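Local coordinates for beta-glucosidase (Saccharopolyspora erythraea D, PDB 5M6G), which probably hydrolyses terminal, non-reducing beta-D-glucosyl residues of its substrates, releasing beta-D-glucose, as a member of glycosyl hydrolase family 3, at residues N437-G442 against V478-H483; E467-A472 against V572-H577; D315-Q320 against P325-A330. One frame throughout, in Å; residues are numbered along the deposited sequence.

Contact 1. Residues N437-G442 against V478-H483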
# COMPACT_ATOMS: atom_id res chain seq x y z
N ASN A 437 4.31 19.31 -10.12
CA ASN A 437 4.15 17.88 -10.32
C ASN A 437 4.29 17.47 -11.79
O ASN A 437 4.00 16.32 -12.12
CB ASN A 437 2.81 17.42 -9.74
CG ASN A 437 2.83 17.40 -8.23
OD1 ASN A 437 3.90 17.49 -7.64
ND2 ASN A 437 1.66 17.27 -7.59
N ALA A 438 4.74 18.38 -12.66
CA ALA A 438 4.82 18.09 -14.09
C ALA A 438 6.02 17.22 -14.46
O ALA A 438 5.96 16.47 -15.44
CB ALA A 438 4.88 19.39 -14.90
N ASP A 439 7.13 17.35 -13.73
CA ASP A 439 8.41 16.78 -14.15
C ASP A 439 9.12 16.22 -12.92
O ASP A 439 10.26 16.57 -12.61
CB ASP A 439 9.27 17.84 -14.84
CG ASP A 439 10.51 17.25 -15.51
OD1 ASP A 439 10.44 16.10 -15.99
OD2 ASP A 439 11.55 17.94 -15.58
N ASP A 440 8.46 15.31 -12.20
CA ASP A 440 9.02 14.88 -10.92
C ASP A 440 8.56 13.46 -10.65
O ASP A 440 7.40 13.24 -10.28
CB ASP A 440 8.61 15.84 -9.81
CG ASP A 440 9.47 15.69 -8.56
OD1 ASP A 440 9.38 14.63 -7.89
OD2 ASP A 440 10.22 16.63 -8.25
N ILE A 441 9.47 12.50 -10.83
CA ILE A 441 9.17 11.09 -10.59
C ILE A 441 8.66 10.89 -9.17
O ILE A 441 7.67 10.19 -8.94
CB ILE A 441 10.42 10.23 -10.87
CG1 ILE A 441 10.79 10.30 -12.35
CG2 ILE A 441 10.20 8.81 -10.39
CD1 ILE A 441 9.81 9.59 -13.25
N GLY A 442 9.34 11.50 -8.20
CA GLY A 442 8.97 11.26 -6.81
C GLY A 442 7.62 11.85 -6.46
O GLY A 442 6.83 11.22 -5.75
N VAL A 478 7.62 22.05 -26.91
CA VAL A 478 6.99 21.95 -25.59
C VAL A 478 7.86 22.75 -24.63
O VAL A 478 9.00 22.34 -24.35
CB VAL A 478 6.83 20.50 -25.11
CG1 VAL A 478 6.18 20.47 -23.72
CG2 VAL A 478 6.01 19.70 -26.11
N THR A 479 7.34 23.86 -24.15
CA THR A 479 8.04 24.73 -23.21
C THR A 479 7.61 24.37 -21.80
O THR A 479 6.40 24.26 -21.53
CB THR A 479 7.73 26.20 -23.48
OG1 THR A 479 7.95 26.52 -24.86
CG2 THR A 479 8.58 27.10 -22.60
N TYR A 480 8.57 24.19 -20.90
CA TYR A 480 8.27 23.85 -19.52
C TYR A 480 8.88 24.89 -18.59
O TYR A 480 10.06 25.21 -18.71
CB TYR A 480 8.78 22.46 -19.13
CG TYR A 480 8.78 22.26 -17.64
CD1 TYR A 480 7.59 22.09 -16.94
CD2 TYR A 480 9.97 22.24 -16.92
CE1 TYR A 480 7.58 21.92 -15.56
CE2 TYR A 480 9.98 22.06 -15.55
CZ TYR A 480 8.78 21.90 -14.87
OH TYR A 480 8.79 21.72 -13.51
N ASP A 481 8.06 25.40 -17.66
CA ASP A 481 8.56 26.19 -16.55
C ASP A 481 7.73 25.87 -15.32
O ASP A 481 6.50 25.96 -15.36
CB ASP A 481 8.50 27.69 -16.83
CG ASP A 481 9.16 28.52 -15.74
OD1 ASP A 481 8.50 28.84 -14.73
OD2 ASP A 481 10.36 28.84 -15.88
N ARG A 482 8.41 25.53 -14.22
CA ARG A 482 7.69 25.08 -13.03
C ARG A 482 6.60 26.05 -12.62
O ARG A 482 5.50 25.64 -12.24
CB ARG A 482 8.65 24.87 -11.86
CG ARG A 482 7.92 24.53 -10.56
CD ARG A 482 8.87 24.05 -9.49
NE ARG A 482 8.24 23.99 -8.17
CZ ARG A 482 8.87 23.56 -7.08
NH1 ARG A 482 10.13 23.17 -7.17
NH2 ARG A 482 8.24 23.52 -5.92
N HIS A 483 6.88 27.35 -12.72
CA HIS A 483 5.98 28.38 -12.22
C HIS A 483 5.18 29.06 -13.31
O HIS A 483 4.53 30.09 -13.05
CB HIS A 483 6.77 29.41 -11.41
CG HIS A 483 7.42 28.84 -10.19
ND1 HIS A 483 6.78 28.74 -8.97
CD2 HIS A 483 8.66 28.30 -10.01
CE1 HIS A 483 7.60 28.19 -8.09
NE2 HIS A 483 8.74 27.91 -8.70
O HOH W 1 7.89 19.66 -11.92
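The loop carrying Ala438 and Asp439 passes Tyr480 of the other segment, and the two backbones come closest at the CA atoms of Ala438 and Arg482, 7.6 Å apart. This is part of a beta-alpha-beta crossover in the C-terminal domain. Strands 431-434 and 478-480 are parallel neighbours in the mixed sheet, and helices 441-445 and 465-472 lie between them in the chain. The loop after strand 431-434 leads into helix 441-445, where Asp440 is the N-cap and its OD1 accepts from Asn443 N.

The contact centres on the ring of Tyr480. CG of Tyr480 stands anti to the backbone N (chi1 166°), which sends the ring out to the loop. The methyl of Ala438 approaches the ring obliquely, with CB 3.8 Å from Tyr480 CE1. Asp439 CB sits over one face, 4.1 Å from Tyr480 CZ. On the opposite face lies the backbone N of Arg482, 3.7 Å above the ring plane, so the ring is held between its own chain and the loop. The carboxylate of Asp439 bonds to Thr464 through OD1 rather than to the tyrosine. Leu466 of helix 465-472 touches both Asp439 and Tyr480. The polar end of the ring is tied to the loop through water: one molecule accepts from Asp439 N at 3.0 Å and lies 2.8 Å from Tyr480 OH.

Contact 2. Residues E467-A472 against V572-H577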
# COMPACT_ATOMS: atom_id res chain seq x y z
N GLU A 467 7.77 14.42 -19.62
CA GLU A 467 8.45 13.63 -20.64
C GLU A 467 7.44 12.88 -21.51
O GLU A 467 7.62 12.77 -22.73
CB GLU A 467 9.44 12.67 -19.99
CG GLU A 467 10.62 13.39 -19.35
CD GLU A 467 11.49 12.47 -18.51
OE1 GLU A 467 10.99 11.41 -18.09
OE2 GLU A 467 12.67 12.82 -18.29
N GLY A 468 6.37 12.38 -20.90
CA GLY A 468 5.30 11.78 -21.68
C GLY A 468 4.62 12.78 -22.60
O GLY A 468 4.27 12.44 -23.73
N ILE A 469 4.43 14.02 -22.13
CA ILE A 469 3.84 15.04 -22.99
C ILE A 469 4.75 15.35 -24.18
O ILE A 469 4.29 15.44 -25.33
CB ILE A 469 3.53 16.32 -22.18
CG1 ILE A 469 2.41 16.04 -21.17
CG2 ILE A 469 3.11 17.47 -23.11
CD1 ILE A 469 2.27 17.11 -20.10
N ARG A 470 6.05 15.50 -23.92
CA ARG A 470 6.98 15.77 -25.01
C ARG A 470 6.92 14.66 -26.06
O ARG A 470 6.94 14.94 -27.27
CB ARG A 470 8.40 15.92 -24.48
CG ARG A 470 8.65 17.18 -23.61
CD ARG A 470 10.12 17.26 -23.19
NE ARG A 470 10.49 18.51 -22.53
CZ ARG A 470 11.11 18.59 -21.36
NH1 ARG A 470 11.45 17.48 -20.69
NH2 ARG A 470 11.40 19.78 -20.85
N ALA A 471 6.84 13.40 -25.61
CA ALA A 471 6.87 12.28 -26.55
C ALA A 471 5.54 12.12 -27.28
O ALA A 471 5.52 11.75 -28.46
CB ALA A 471 7.23 10.99 -25.81
N ALA A 472 4.42 12.39 -26.60
CA ALA A 472 3.12 12.33 -27.27
C ALA A 472 3.04 13.39 -28.36
O ALA A 472 2.66 13.09 -29.50
CB ALA A 472 2.00 12.51 -26.25
N VAL A 572 -3.84 9.88 -22.10
CA VAL A 572 -5.21 10.37 -21.96
C VAL A 572 -5.32 11.80 -22.49
O VAL A 572 -6.25 12.12 -23.24
CB VAL A 572 -5.66 10.26 -20.50
CG1 VAL A 572 -7.03 10.88 -20.30
CG2 VAL A 572 -5.65 8.80 -20.06
N LEU A 573 -4.37 12.66 -22.12
CA LEU A 573 -4.39 14.06 -22.55
C LEU A 573 -4.47 14.19 -24.07
O LEU A 573 -5.11 15.12 -24.58
CB LEU A 573 -3.15 14.79 -22.02
CG LEU A 573 -3.09 15.16 -20.53
CD1 LEU A 573 -1.72 15.70 -20.18
CD2 LEU A 573 -4.18 16.18 -20.16
N PHE A 574 -3.83 13.28 -24.80
CA PHE A 574 -3.75 13.37 -26.26
C PHE A 574 -4.69 12.39 -26.96
O PHE A 574 -4.60 12.21 -28.17
CB PHE A 574 -2.31 13.15 -26.72
CG PHE A 574 -1.42 14.32 -26.41
CD1 PHE A 574 -0.82 14.44 -25.18
CD2 PHE A 574 -1.26 15.34 -27.33
CE1 PHE A 574 -0.03 15.53 -24.87
CE2 PHE A 574 -0.47 16.44 -27.04
CZ PHE A 574 0.14 16.54 -25.80
N GLY A 575 -5.60 11.76 -26.21
CA GLY A 575 -6.64 10.94 -26.80
C GLY A 575 -6.23 9.56 -27.25
O GLY A 575 -7.02 8.90 -27.92
N ASP A 576 -5.01 9.11 -26.93
CA ASP A 576 -4.66 7.71 -27.17
C ASP A 576 -5.48 6.77 -26.30
O ASP A 576 -5.81 5.65 -26.72
CB ASP A 576 -3.16 7.49 -26.96
CG ASP A 576 -2.32 8.16 -28.04
OD1 ASP A 576 -2.81 8.25 -29.18
OD2 ASP A 576 -1.19 8.62 -27.74
N HIS A 577 -5.82 7.19 -25.08
CA HIS A 577 -6.75 6.47 -24.22
C HIS A 577 -7.92 7.40 -23.92
O HIS A 577 -7.75 8.42 -23.25
CB HIS A 577 -6.06 6.02 -22.92
CG HIS A 577 -6.96 5.24 -22.01
ND1 HIS A 577 -7.22 3.91 -22.19
CD2 HIS A 577 -7.68 5.63 -20.93
CE1 HIS A 577 -8.05 3.49 -21.25
NE2 HIS A 577 -8.35 4.52 -20.47
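The ring of Phe574 has the methyl of Ala472 over one face and a methyl of Ile469 at its edge. This is apolar helix packing in the alpha/beta C-terminal domain. Helix 465-472 meets the end of helix 567-573 beside the mixed sheet. Ala472 CB makes a CH-pi contact, 3.9 Å from the centroid of the Phe574 ring and 26° off the ring normal. It is displaced toward the rim, and its closest ring atom is Phe574 CD1 at 3.6 Å. Ile469 comes near the ring plane instead. Its CG2 lies 4.1 Å from Phe574 CE1 and about as far from CZ, and the two side chains cross at about a right angle.

Phe574 is the first residue past helix 567-573 whose backbone is no longer helical. Its CG lies anti to its carbonyl carbon (chi1 -72°), and this carries the ring across to the other helix. Gly575 follows with positive phi, 78°, a conformation that favours glycine, and its N bonds to Val572 O. Leu424, Leu431 and Ala473 also touch the Phe574 side chain. With an alanine at Phe574, the methyls of Ala472 and Ile469 would probably lose their common partner, and a gap would be likely to open between the two helices. Ile469 also touches Val433 of the sheet, and Leu573 touches Leu557. A second branch of Ile469 extends the apolar seam: its CD1 lies 4.2 Å from Leu573 CD1.

Contact 3. Residues D315-Q320 against P325-A330. With MG (magnesium ion), chain B.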
# COMPACT_ATOMS: atom_id res chain seq x y z
N ASP A 315 3.22 -1.21 21.70
CA ASP A 315 3.77 -0.10 22.46
C ASP A 315 2.74 1.00 22.69
O ASP A 315 2.79 1.69 23.71
CB ASP A 315 4.96 0.51 21.74
CG ASP A 315 5.99 -0.51 21.33
OD1 ASP A 315 5.63 -1.68 21.09
OD2 ASP A 315 7.17 -0.11 21.22
N LYS A 316 1.84 1.20 21.74
CA LYS A 316 0.94 2.34 21.76
C LYS A 316 -0.34 2.07 22.54
O LYS A 316 -1.18 2.97 22.63
CB LYS A 316 0.62 2.77 20.32
CG LYS A 316 1.86 2.98 19.46
CD LYS A 316 1.52 3.25 18.01
CE LYS A 316 2.76 3.13 17.12
NZ LYS A 316 3.82 4.13 17.41
N LEU A 317 -0.49 0.87 23.10
CA LEU A 317 -1.74 0.53 23.80
C LEU A 317 -2.00 1.45 24.99
O LEU A 317 -3.14 1.89 25.20
CB LEU A 317 -1.70 -0.93 24.26
CG LEU A 317 -1.87 -1.97 23.15
CD1 LEU A 317 -1.77 -3.35 23.72
CD2 LEU A 317 -3.21 -1.76 22.48
N ASP A 318 -0.97 1.73 25.79
CA ASP A 318 -1.13 2.59 26.95
C ASP A 318 -0.77 4.04 26.67
O ASP A 318 -0.72 4.85 27.61
CB ASP A 318 -0.30 2.06 28.13
CG ASP A 318 1.20 2.03 27.84
OD1 ASP A 318 1.66 2.68 26.88
OD2 ASP A 318 1.92 1.35 28.60
N GLY A 319 -0.49 4.39 25.42
CA GLY A 319 -0.16 5.75 25.07
C GLY A 319 1.23 6.21 25.44
O GLY A 319 1.56 7.38 25.23
N GLN A 320 2.07 5.33 25.99
CA GLN A 320 3.43 5.69 26.35
C GLN A 320 4.44 4.85 25.58
O GLN A 320 4.15 3.70 25.20
CB GLN A 320 3.65 5.54 27.86
CG GLN A 320 2.70 6.39 28.69
CD GLN A 320 2.99 6.32 30.17
OE1 GLN A 320 3.96 5.70 30.60
NE2 GLN A 320 2.14 6.95 30.97
N PRO A 325 4.94 -5.38 30.05
CA PRO A 325 4.37 -6.73 30.12
C PRO A 325 2.87 -6.75 29.96
O PRO A 325 2.34 -7.69 29.37
CB PRO A 325 4.80 -7.21 31.52
CG PRO A 325 6.06 -6.47 31.79
CD PRO A 325 5.85 -5.10 31.17
N ASP A 326 2.18 -5.71 30.47
CA ASP A 326 0.73 -5.62 30.31
C ASP A 326 0.34 -5.52 28.84
O ASP A 326 -0.68 -6.08 28.41
CB ASP A 326 0.18 -4.40 31.06
CG ASP A 326 0.28 -4.55 32.57
OD1 ASP A 326 0.49 -5.67 33.07
OD2 ASP A 326 0.12 -3.52 33.26
N GLU A 327 1.11 -4.78 28.05
CA GLU A 327 0.77 -4.62 26.65
C GLU A 327 1.03 -5.90 25.87
O GLU A 327 0.23 -6.28 25.00
CB GLU A 327 1.53 -3.43 26.05
CG GLU A 327 1.00 -2.10 26.54
CD GLU A 327 1.90 -0.94 26.19
OE1 GLU A 327 3.12 -1.06 26.42
OE2 GLU A 327 1.40 0.08 25.67
N VAL A 328 2.13 -6.59 26.19
CA VAL A 328 2.36 -7.91 25.61
C VAL A 328 1.19 -8.84 25.91
O VAL A 328 0.60 -9.44 25.00
CB VAL A 328 3.69 -8.49 26.13
CG1 VAL A 328 3.90 -9.92 25.61
CG2 VAL A 328 4.86 -7.59 25.73
N ARG A 329 0.81 -8.94 27.19
CA ARG A 329 -0.29 -9.82 27.58
C ARG A 329 -1.58 -9.46 26.84
O ARG A 329 -2.24 -10.34 26.26
CB ARG A 329 -0.52 -9.74 29.09
CG ARG A 329 -1.73 -10.52 29.61
CD ARG A 329 -1.99 -10.21 31.11
NE ARG A 329 -0.72 -9.93 31.78
CZ ARG A 329 -0.41 -8.77 32.35
NH1 ARG A 329 -1.30 -7.78 32.40
NH2 ARG A 329 0.79 -8.61 32.89
N ALA A 330 -1.95 -8.18 26.85
CA ALA A 330 -3.23 -7.79 26.26
C ALA A 330 -3.28 -8.11 24.78
O ALA A 330 -4.32 -8.55 24.26
CB ALA A 330 -3.47 -6.29 26.48
MG MG B . 3.43 1.48 25.90
O HOH W 2 4.85 1.93 27.61
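A magnesium site joins these segments, with the loop 315-320 and the helix starting at Pro325 both supplying ligands. The loop gives Asp315 O at 2.3 Å from the magnesium, together with Asp318 OD1 and Gln320 O. From the helix, Glu327 binds with both carboxylate oxygens, OE2 at 2.5 Å and OE1 at 2.6 Å from the metal. A water and the backbone oxygen of Asp322 complete the shell.

Glu327 OE2 also accepts a bond from Asp318 N at 2.9 Å. The N-H points fairly straight at it (158°), on the anti side of the carboxylate and 22° out of its plane. Glu327 OE1 accepts from Thr324 N. The metal and these two amides therefore fix the rotation of the carboxylate.

CG of Asp318 sits between its backbone N and carbonyl carbon, which turns the carboxylate back to the metal. There Asp318 OD1 also accepts from Gln320 N at 2.8 Å, closing an Asx turn. The water ligand donates to Asp318 OD2. The Asp318 and Glu327 side chains meet at about a right angle, their carboxylate planes turned 34° apart; the magnesium they share probably offsets their like charges.

The Leu317 side chain runs antiparallel alongside the Glu327 stem, with Leu317 CB 3.7 Å from Glu327 CG. Leu317 CD1 reaches Ala330 CB, 4.4 Å away on the next turn.

The loop follows strand 306-308 and leads into helix 325-334, in the N-terminal domain of the TIM-barrel clan. Asp315 turns its carboxylate to Arg344. On another side of helix 325-334, Val328 packs on Phe348 and Tyr351 of helix 345-357.

Contact 3 comes first along the chain and lies in the N-terminal domain. Contacts 1 and 2 follow in the C-terminal domain, across the molecule from contact 3. The centre of contact 3 is about 47 Å from that of contact 1 and about 52 Å from that of contact 2. Contacts 1 and 2 are about 15 Å apart between centres, and their segments are interleaved along the chain. Helix 465-472 carries one segment of contact 2 and leads into strand 478-480 of contact 1. The two also touch, with Val478 CB 4.1 Å from Arg470 CG. Both lie at the same mixed sheet, while contact 3 joins a loop and a helix through a metal in the other domain.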